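PDB 4HA6: pyridoxine 4-oxidase from Mesorhizobium loti, which catalyses the FAD-dependent oxidation of pyridoxine to pyridoxal, with molecular oxygen as the electron acceptor. Local coordinates for residues A[66-71]-A[387-392]; A[294-299]-A[440-445]; A[333-338]-A[356-361]. All blocks are in the same frame, centred on the assembly; numbering follows the deposited sequence.

Contact 1. Residues A[66-71]-A[387-392]; sequences AGTAGR and AYLQTG
Two loop turns meet where Gly67 and Thr68, entering the type I' turn Thr68 to Arg71, lie against Tyr388 and Leu389 at the middle of the type II turn Ala387 to Gln390. The backbones come close at Gly67: its CA sits 3.5 Å from Tyr388 O in a CA-H...O contact, and a CB on this residue would run into that oxygen. A water beside them accepts from Gly67 N at 3.1 Å and lies within bonding distance of both Tyr388 O (2.7 Å) and Gln390 OE1 (2.8 Å), so it bridges the two loops. The apolar half is carried by the Thr68 methyl. With OG1 held between backbone N and carbonyl carbon (chi1 75°), CG2 is turned to meet Tyr388 CB at 3.5 Å, and OG1 hydrogen-bonds His73. Leu389 crosses Thr68 at about a right angle, its CD2 3.5 Å from Gly67 O and 4.1 Å from Thr68 CG2. Tyr388 OH reaches Asp291, and its ring meets His73 edge-to-face. The loops pack on strands 293-302 and 441-443: Tyr388 and Leu389 touch Leu293, Thr68 and Leu389 touch Val441, while Thr391 N-caps helix 392-409.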
loop_
_atom_site.group_PDB
_atom_site.type_symbol
_atom_site.label_atom_id
_atom_site.label_comp_id
_atom_site.label_asym_id
_atom_site.label_seq_id
_atom_site.Cartn_x
_atom_site.Cartn_y
_atom_site.Cartn_z
ATOM N N ALA A 66 -0.090 22.217 -2.735
ATOM C CA ALA A 66 0.795 23.370 -2.564
ATOM C C ALA A 66 2.245 22.950 -2.314
ATOM O O ALA A 66 3.193 23.637 -2.732
ATOM C CB ALA A 66 0.293 24.248 -1.418
ATOM N N GLY A 67 2.415 21.821 -1.636
ATOM C CA GLY A 67 3.746 21.313 -1.338
ATOM C C GLY A 67 4.396 20.585 -2.505
ATOM O O GLY A 67 5.588 20.269 -2.443
ATOM N N THR A 68 3.632 20.295 -3.563
ATOM C CA THR A 68 4.241 19.702 -4.763
ATOM C C THR A 68 3.975 20.576 -5.979
ATOM O O THR A 68 3.432 20.104 -6.987
ATOM C CB THR A 68 3.755 18.247 -5.046
ATOM O OG1 THR A 68 2.422 18.277 -5.577
ATOM C CG2 THR A 68 3.786 17.406 -3.777
ATOM N N ALA A 69 4.357 21.849 -5.859
ATOM C CA ALA A 69 4.265 22.828 -6.942
ATOM C C ALA A 69 2.850 22.967 -7.492
ATOM O O ALA A 69 2.663 23.199 -8.690
ATOM C CB ALA A 69 5.246 22.480 -8.069
ATOM N N GLY A 70 1.855 22.831 -6.622
ATOM C CA GLY A 70 0.466 22.924 -7.048
ATOM C C GLY A 70 -0.031 21.777 -7.917
ATOM O O GLY A 70 -1.144 21.851 -8.452
ATOM N N ARG A 71 0.770 20.716 -8.054
ATOM C CA ARG A 71 0.364 19.557 -8.858
ATOM C C ARG A 71 -0.733 18.733 -8.179
ATOM O O ARG A 71 -0.711 18.520 -6.962
ATOM C CB ARG A 71 1.574 18.668 -9.187
ATOM C CG ARG A 71 2.689 19.407 -9.935
ATOM C CD ARG A 71 4.039 18.680 -9.873
ATOM N NE ARG A 71 3.912 17.278 -10.263
ATOM C CZ ARG A 71 4.386 16.257 -9.555
ATOM N NH1 ARG A 71 5.046 16.483 -8.423
ATOM N NH2 ARG A 71 4.209 15.011 -9.978
ATOM N N ALA A 387 -1.891 16.222 1.528
ATOM C CA ALA A 387 -1.013 17.197 2.208
ATOM C C ALA A 387 0.463 16.879 1.995
ATOM O O ALA A 387 1.267 16.932 2.931
ATOM C CB ALA A 387 -1.325 17.274 3.703
ATOM N N TYR A 388 0.821 16.557 0.756
ATOM C CA TYR A 388 2.189 16.148 0.456
ATOM C C TYR A 388 3.184 17.257 0.813
ATOM O O TYR A 388 2.934 18.441 0.547
ATOM C CB TYR A 388 2.337 15.794 -1.026
ATOM C CG TYR A 388 1.761 14.470 -1.490
ATOM C CD1 TYR A 388 1.147 14.378 -2.735
ATOM C CD2 TYR A 388 1.879 13.300 -0.728
ATOM C CE1 TYR A 388 0.648 13.187 -3.210
ATOM C CE2 TYR A 388 1.367 12.078 -1.204
ATOM C CZ TYR A 388 0.751 12.042 -2.450
ATOM O OH TYR A 388 0.229 10.879 -2.977
ATOM N N LEU A 389 4.307 16.861 1.409
ATOM C CA LEU A 389 5.403 17.785 1.736
ATOM C C LEU A 389 4.985 19.025 2.531
ATOM O O LEU A 389 5.480 20.122 2.260
ATOM C CB LEU A 389 6.123 18.227 0.457
ATOM C CG LEU A 389 7.280 17.355 -0.063
ATOM C CD1 LEU A 389 7.265 15.943 0.522
ATOM C CD2 LEU A 389 7.302 17.320 -1.592
ATOM N N GLN A 390 4.099 18.868 3.511
ATOM C CA GLN A 390 3.614 20.053 4.220
ATOM C C GLN A 390 4.431 20.375 5.484
ATOM O O GLN A 390 4.348 21.475 6.033
ATOM C CB GLN A 390 2.120 19.927 4.526
ATOM C CG GLN A 390 1.326 21.240 4.353
ATOM C CD GLN A 390 1.327 21.763 2.912
ATOM O OE1 GLN A 390 0.507 21.354 2.091
ATOM N NE2 GLN A 390 2.250 22.670 2.604
ATOM N N THR A 391 5.225 19.419 5.944
ATOM C CA THR A 391 6.006 19.631 7.147
ATOM C C THR A 391 7.450 19.958 6.790
ATOM O O THR A 391 7.941 19.580 5.714
ATOM C CB THR A 391 5.964 18.392 8.061
ATOM O OG1 THR A 391 6.537 17.256 7.376
ATOM C CG2 THR A 391 4.523 18.089 8.463
ATOM N N GLY A 392 8.140 20.656 7.683
ATOM C CA GLY A 392 9.546 20.962 7.439
ATOM C C GLY A 392 10.418 19.727 7.487
ATOM O O GLY A 392 11.419 19.621 6.757
HETATM O O HOH W 1 0.669 19.698 -0.128
#

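Contact 2. Residues A[294-299]-A[440-445]; sequences LGAGNL and SVITHH. With PXM (4-(aminomethyl)-5-(hydroxymethyl)-2-methylpyridin-3-ol), chain J; FAD (flavin-adenine dinucleotide), chain B.
Leu294 lays its CD1 methyl squarely over one face of the His444 imidazole, 3.5 Å from the ring centroid and only 7° off the normal, a CH-pi contact at the end of an antiparallel strand pairing. Strand 441-443 runs beside Leu294 and Gly295: Leu294 and Ile442 form a hydrogen-bonded pair, with Leu294 N to Ile442 O at 2.9 Å, and Ala296 N adds a bond to Ser440 O. Strand 293-302 turns a corner at Ala296, and the peptide bond between Ala296 and Gly297 is cis; there Ala296 CB meets Ile442 CD1 at 3.6 Å. His444 holds CG anti to its own N (chi1 -163°), which sets one ring face under Leu294 and turns the ND1/CE1 side to the bound pyridoxamine, whose O3 lies at the ring edge. With an alanine here the imidazole is gone, and Leu294 CD1 would probably lose the flat surface it covers while a gap opened beside the ligand. The His445 ring is turned differently, with one face over the flavin methyl C7M and the other backed by Thr443 CG2. Pyridoxamine N4 and O3 both donate to His444 O, and His445 ND1 gives O3 a bond of 3.1 Å at 163°.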
loop_
_atom_site.group_PDB
_atom_site.type_symbol
_atom_site.label_atom_id
_atom_site.label_comp_id
_atom_site.label_asym_id
_atom_site.label_seq_id
_atom_site.Cartn_x
_atom_site.Cartn_y
_atom_site.Cartn_z
ATOM N N LEU A 294 7.712 9.150 -4.096
ATOM C CA LEU A 294 9.017 8.911 -4.704
ATOM C C LEU A 294 9.335 10.052 -5.658
ATOM O O LEU A 294 8.483 10.459 -6.451
ATOM C CB LEU A 294 9.039 7.586 -5.459
ATOM C CG LEU A 294 9.028 6.327 -4.596
ATOM C CD1 LEU A 294 8.894 5.072 -5.441
ATOM C CD2 LEU A 294 10.297 6.276 -3.753
ATOM N N GLY A 295 10.560 10.570 -5.588
ATOM C CA GLY A 295 10.997 11.578 -6.523
ATOM C C GLY A 295 11.310 10.923 -7.857
ATOM O O GLY A 295 12.149 10.011 -7.936
ATOM N N ALA A 296 10.636 11.386 -8.907
ATOM C CA ALA A 296 10.812 10.824 -10.247
ATOM C C ALA A 296 11.362 11.885 -11.194
ATOM O O ALA A 296 10.590 12.586 -11.847
ATOM C CB ALA A 296 9.476 10.294 -10.783
ATOM N N GLY A 297 12.688 12.003 -11.267
ATOM C CA GLY A 297 13.589 11.167 -10.483
ATOM C C GLY A 297 15.009 11.655 -10.671
ATOM O O GLY A 297 15.248 12.598 -11.431
ATOM N N ASN A 298 15.953 11.046 -9.963
ATOM C CA ASN A 298 17.371 11.302 -10.221
ATOM C C ASN A 298 17.687 10.566 -11.542
ATOM O O ASN A 298 18.106 9.402 -11.537
ATOM C CB ASN A 298 18.196 10.766 -9.040
ATOM C CG ASN A 298 19.646 11.215 -9.061
ATOM O OD1 ASN A 298 20.480 10.664 -8.330
ATOM N ND2 ASN A 298 19.956 12.224 -9.875
ATOM N N LEU A 299 17.433 11.247 -12.665
ATOM C CA LEU A 299 17.438 10.657 -14.007
ATOM C C LEU A 299 18.838 10.689 -14.627
ATOM O O LEU A 299 19.462 11.756 -14.682
ATOM C CB LEU A 299 16.494 11.468 -14.905
ATOM C CG LEU A 299 15.719 10.853 -16.076
ATOM C CD1 LEU A 299 15.872 11.700 -17.358
ATOM C CD2 LEU A 299 16.050 9.382 -16.309
ATOM N N SER A 440 9.007 16.873 -8.935
ATOM C CA SER A 440 9.331 15.496 -9.333
ATOM C C SER A 440 8.591 14.387 -8.567
ATOM O O SER A 440 8.422 13.265 -9.087
ATOM C CB SER A 440 10.843 15.265 -9.218
ATOM O OG SER A 440 11.239 15.227 -7.861
ATOM N N VAL A 441 8.174 14.661 -7.330
ATOM C CA VAL A 441 7.571 13.594 -6.523
ATOM C C VAL A 441 6.267 13.047 -7.129
ATOM O O VAL A 441 5.432 13.804 -7.651
ATOM C CB VAL A 441 7.340 14.014 -5.041
ATOM C CG1 VAL A 441 8.679 14.142 -4.284
ATOM C CG2 VAL A 441 6.533 15.309 -4.944
ATOM N N ILE A 442 6.102 11.727 -7.056
ATOM C CA ILE A 442 4.837 11.081 -7.417
ATOM C C ILE A 442 4.438 10.143 -6.279
ATOM O O ILE A 442 5.275 9.849 -5.421
ATOM C CB ILE A 442 4.987 10.260 -8.709
ATOM C CG1 ILE A 442 6.159 9.287 -8.592
ATOM C CG2 ILE A 442 5.178 11.176 -9.929
ATOM C CD1 ILE A 442 6.435 8.533 -9.879
ATOM N N THR A 443 3.185 9.669 -6.264
ATOM C CA THR A 443 2.752 8.717 -5.238
ATOM C C THR A 443 3.453 7.356 -5.360
ATOM O O THR A 443 3.673 6.848 -6.469
ATOM C CB THR A 443 1.206 8.510 -5.226
ATOM O OG1 THR A 443 0.864 7.496 -4.273
ATOM C CG2 THR A 443 0.684 8.091 -6.587
ATOM N N HIS A 444 3.787 6.765 -4.214
ATOM C CA HIS A 444 4.392 5.437 -4.178
ATOM C C HIS A 444 3.295 4.373 -4.083
ATOM O O HIS A 444 3.601 3.184 -4.037
ATOM C CB HIS A 444 5.339 5.358 -2.976
ATOM C CG HIS A 444 6.332 4.226 -3.019
ATOM N ND1 HIS A 444 6.162 3.095 -3.783
ATOM C CD2 HIS A 444 7.507 4.063 -2.361
ATOM C CE1 HIS A 444 7.188 2.275 -3.591
ATOM N NE2 HIS A 444 8.018 2.845 -2.742
ATOM N N HIS A 445 2.033 4.815 -4.029
ATOM C CA HIS A 445 0.858 4.023 -3.999
ATOM C C HIS A 445 0.521 3.356 -2.710
ATOM O O HIS A 445 0.028 2.276 -2.736
ATOM C CB HIS A 445 0.855 2.965 -5.103
ATOM C CG HIS A 445 0.941 3.523 -6.450
ATOM N ND1 HIS A 445 2.050 3.582 -7.105
ATOM C CD2 HIS A 445 0.035 4.180 -7.190
ATOM C CE1 HIS A 445 1.848 4.183 -8.213
ATOM N NE2 HIS A 445 0.631 4.548 -8.260
HETATM N N1 PXM J . 7.804 1.918 -7.779
HETATM C C2 PXM J . 6.567 2.329 -7.505
HETATM C C2A PXM J . 5.992 3.579 -8.092
HETATM C C3 PXM J . 5.831 1.533 -6.640
HETATM O O3 PXM J . 4.546 1.912 -6.322
HETATM C C4 PXM J . 6.366 0.355 -6.074
HETATM C C5 PXM J . 7.700 -0.017 -6.414
HETATM C C5A PXM J . 8.443 -1.247 -5.932
HETATM O O5 PXM J . 8.052 -1.815 -4.731
HETATM C C6 PXM J . 8.387 0.824 -7.295
HETATM C C4A PXM J . 5.473 -0.425 -5.151
HETATM N N4 PXM J . 4.838 0.370 -4.142
HETATM P PA FAD B . -7.517 -2.883 -1.886
HETATM O O1A FAD B . -6.595 -4.061 -2.168
HETATM O O2A FAD B . -7.389 -1.649 -2.735
HETATM O O5B FAD B . -9.033 -3.444 -1.972
HETATM C C5B FAD B . -10.198 -2.625 -2.002
HETATM C C4B FAD B . -11.247 -3.450 -2.732
HETATM O O4B FAD B . -12.576 -3.102 -2.329
HETATM C C3B FAD B . -11.170 -3.215 -4.235
HETATM O O3B FAD B . -11.237 -4.510 -4.856
HETATM C C2B FAD B . -12.403 -2.375 -4.561
HETATM O O2B FAD B . -12.886 -2.639 -5.890
HETATM C C1B FAD B . -13.390 -2.808 -3.480
HETATM N N9A FAD B . -14.382 -1.769 -3.071
HETATM C C8A FAD B . -14.136 -0.463 -2.832
HETATM N N7A FAD B . -15.278 0.174 -2.455
HETATM C C5A FAD B . -16.284 -0.732 -2.442
HETATM C C6A FAD B . -17.738 -0.720 -2.129
HETATM N N6A FAD B . -18.368 0.431 -1.734
HETATM N N1A FAD B . -18.417 -1.897 -2.244
HETATM C C2A FAD B . -17.807 -3.041 -2.619
HETATM N N3A FAD B . -16.488 -3.110 -2.911
HETATM C C4A FAD B . -15.683 -2.011 -2.843
HETATM N N1 FAD B . 2.197 -2.569 -2.039
HETATM C C2 FAD B . 3.301 -3.299 -1.795
HETATM O O2 FAD B . 3.493 -3.716 -0.631
HETATM N N3 FAD B . 4.215 -3.571 -2.745
HETATM C C4 FAD B . 4.078 -3.149 -4.014
HETATM O O4 FAD B . 4.949 -3.400 -4.888
HETATM C C4X FAD B . 2.888 -2.340 -4.361
HETATM N N5 FAD B . 2.680 -1.862 -5.605
HETATM C C5X FAD B . 1.571 -1.139 -5.899
HETATM C C6 FAD B . 1.362 -0.658 -7.190
HETATM C C7 FAD B . 0.219 0.076 -7.493
HETATM C C7M FAD B . 0.007 0.587 -8.897
HETATM C C8 FAD B . -0.789 0.351 -6.433
HETATM C C8M FAD B . -2.020 1.152 -6.763
HETATM C C9 FAD B . -0.592 -0.127 -5.138
HETATM C C9A FAD B . 0.560 -0.856 -4.841
HETATM N N10 FAD B . 0.772 -1.339 -3.538
HETATM C C10 FAD B . 1.930 -2.082 -3.269
HETATM C "C1'" FAD B . -0.205 -1.060 -2.478
HETATM C "C2'" FAD B . -1.054 -2.269 -2.122
HETATM O "O2'" FAD B . -1.524 -2.913 -3.317
HETATM C "C3'" FAD B . -2.232 -1.755 -1.290
HETATM O "O3'" FAD B . -1.712 -0.965 -0.208
HETATM C "C4'" FAD B . -3.072 -2.898 -0.747
HETATM O "O4'" FAD B . -3.516 -3.693 -1.860
HETATM C "C5'" FAD B . -4.263 -2.380 0.066
HETATM O "O5'" FAD B . -5.221 -3.431 0.169
HETATM P P FAD B . -6.645 -3.140 0.841
HETATM O O1P FAD B . -7.340 -4.449 1.193
HETATM O O2P FAD B . -6.492 -2.074 1.906
HETATM O O3P FAD B . -7.434 -2.418 -0.354
#

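Contact 3. Residues A[333-338]-A[356-361]; sequences IVVGCG and YSLLFG
Leu359 O is gripped twice: Gly336 N donates to it at 2.7 Å, and the CA-H of the adjacent Val335 approaches the same oxygen, its CA at 3.2 Å. The pattern repeats along two antiparallel strands, 333-338 and 356-361, with Val334 O taking both Gly361 N (3.0 Å) and the CA-H of Phe360. Both belong to the antiparallel sheet that also holds strands 293-302 and 314-320; on their outer edges Leu358 bonds to Asn298 and Val335 to Ala318. The pairing is least regular at its end, where Gly338 N bends to Ser357 O with an angle of 139° at the hydrogen and Ser357 N reaches Gly338 O at a long 3.3 Å. Val335 splits its methyls between two residues across the strand pair, CG1 lying 4.3 Å from Leu358 CB and CG2 4.4 Å from Phe360 CB. Phe360 has CG between N and carbonyl carbon (chi1 56°), a rotation that carries its ring away from strand 333-338. On this face, helix 392-409 covers Val335, Leu358 and Phe360. Leu359 points to the other face, where the side chain of Leu359 is about 5 Å from the bound pyridoxamine. The strands thus rely on backbone polarity for cohesion and use their apolar side chains mainly to meet the surrounding layers.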
loop_
_atom_site.group_PDB
_atom_site.type_symbol
_atom_site.label_atom_id
_atom_site.label_comp_id
_atom_site.label_asym_id
_atom_site.label_seq_id
_atom_site.Cartn_x
_atom_site.Cartn_y
_atom_site.Cartn_z
ATOM N N ILE A 333 15.108 7.263 4.922
ATOM C CA ILE A 333 14.948 7.547 3.497
ATOM C C ILE A 333 15.127 6.259 2.700
ATOM O O ILE A 333 15.480 5.212 3.258
ATOM C CB ILE A 333 15.952 8.625 2.980
ATOM C CG1 ILE A 333 17.398 8.170 3.217
ATOM C CG2 ILE A 333 15.708 9.989 3.618
ATOM C CD1 ILE A 333 18.454 9.224 2.877
ATOM N N VAL A 334 14.889 6.346 1.396
ATOM C CA VAL A 334 15.038 5.207 0.496
ATOM C C VAL A 334 15.490 5.724 -0.866
ATOM O O VAL A 334 15.081 6.808 -1.292
ATOM C CB VAL A 334 13.705 4.424 0.343
ATOM C CG1 VAL A 334 12.590 5.344 -0.110
ATOM C CG2 VAL A 334 13.869 3.240 -0.631
ATOM N N VAL A 335 16.379 4.982 -1.519
ATOM C CA VAL A 335 16.759 5.276 -2.895
ATOM C C VAL A 335 16.592 3.982 -3.663
ATOM O O VAL A 335 17.164 2.965 -3.281
ATOM C CB VAL A 335 18.227 5.753 -3.026
ATOM C CG1 VAL A 335 18.615 5.863 -4.494
ATOM C CG2 VAL A 335 18.428 7.087 -2.322
ATOM N N GLY A 336 15.797 4.007 -4.724
ATOM C CA GLY A 336 15.492 2.791 -5.460
ATOM C C GLY A 336 16.025 2.845 -6.878
ATOM O O GLY A 336 16.123 3.924 -7.478
ATOM N N CYS A 337 16.383 1.688 -7.420
ATOM C CA CYS A 337 16.911 1.646 -8.775
ATOM C C CYS A 337 15.803 1.346 -9.784
ATOM O O CYS A 337 15.335 0.213 -9.864
ATOM C CB CYS A 337 18.010 0.588 -8.879
ATOM S SG CYS A 337 18.706 0.466 -10.537
ATOM N N GLY A 338 15.373 2.361 -10.534
ATOM C CA GLY A 338 14.363 2.171 -11.567
ATOM C C GLY A 338 15.004 1.857 -12.912
ATOM O O GLY A 338 15.560 2.747 -13.561
ATOM N N TYR A 356 17.983 5.671 -17.193
ATOM C CA TYR A 356 17.412 5.040 -16.008
ATOM C C TYR A 356 17.284 6.098 -14.928
ATOM O O TYR A 356 17.992 7.116 -14.956
ATOM C CB TYR A 356 18.278 3.885 -15.518
ATOM C CG TYR A 356 19.729 4.250 -15.237
ATOM C CD1 TYR A 356 20.687 4.207 -16.246
ATOM C CD2 TYR A 356 20.144 4.594 -13.954
ATOM C CE1 TYR A 356 22.012 4.523 -15.991
ATOM C CE2 TYR A 356 21.467 4.917 -13.688
ATOM C CZ TYR A 356 22.394 4.882 -14.711
ATOM O OH TYR A 356 23.715 5.198 -14.457
ATOM N N SER A 357 16.359 5.874 -14.001
ATOM C CA SER A 357 16.124 6.810 -12.916
ATOM C C SER A 357 16.406 6.131 -11.595
ATOM O O SER A 357 16.114 4.945 -11.424
ATOM C CB SER A 357 14.668 7.286 -12.904
ATOM O OG SER A 357 14.404 8.211 -13.936
ATOM N N LEU A 358 16.990 6.886 -10.669
ATOM C CA LEU A 358 17.044 6.474 -9.279
ATOM C C LEU A 358 15.902 7.219 -8.602
ATOM O O LEU A 358 15.789 8.445 -8.716
ATOM C CB LEU A 358 18.379 6.841 -8.634
ATOM C CG LEU A 358 19.672 6.357 -9.294
ATOM C CD1 LEU A 358 20.806 6.451 -8.300
ATOM C CD2 LEU A 358 19.560 4.947 -9.848
ATOM N N LEU A 359 15.040 6.476 -7.927
ATOM C CA LEU A 359 13.893 7.067 -7.275
ATOM C C LEU A 359 14.288 7.299 -5.829
ATOM O O LEU A 359 15.068 6.527 -5.258
ATOM C CB LEU A 359 12.699 6.126 -7.393
ATOM C CG LEU A 359 12.455 5.650 -8.830
ATOM C CD1 LEU A 359 11.368 4.598 -8.888
ATOM C CD2 LEU A 359 12.107 6.827 -9.738
ATOM N N PHE A 360 13.800 8.381 -5.240
ATOM C CA PHE A 360 14.230 8.738 -3.887
ATOM C C PHE A 360 12.999 9.176 -3.112
ATOM O O PHE A 360 12.084 9.821 -3.678
ATOM C CB PHE A 360 15.334 9.812 -3.918
ATOM C CG PHE A 360 14.940 11.068 -4.657
ATOM C CD1 PHE A 360 15.180 11.192 -6.025
ATOM C CD2 PHE A 360 14.307 12.117 -3.983
ATOM C CE1 PHE A 360 14.798 12.346 -6.725
ATOM C CE2 PHE A 360 13.922 13.285 -4.670
ATOM C CZ PHE A 360 14.166 13.392 -6.046
ATOM N N GLY A 361 12.933 8.792 -1.840
ATOM C CA GLY A 361 11.730 9.041 -1.054
ATOM C C GLY A 361 12.061 9.132 0.421
ATOM O O GLY A 361 13.211 8.900 0.804
#

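From the N terminus, 66-71 comes first and waits until 387-392 to close contact 1. Before that closure the chain lays down 294-299, which pairs only later with 440-445, so contacts 1 and 2 cross. Contact 3 is local, a short excursion from 333-338 back to 356-361, and falls within both longer loops. Contacts 2 and 3 share the antiparallel sheet: strand 355-362 lies beside strand 293-302, with a probable bond from Gly295 N to Phe360 O. Contact 1 touches contact 2 at strand 441-443, where Arg71 probably bonds Val441 O. Together they tie the loop between strands 60-61 and 74-75, the antiparallel sheet and the histidines of the substrate pocket.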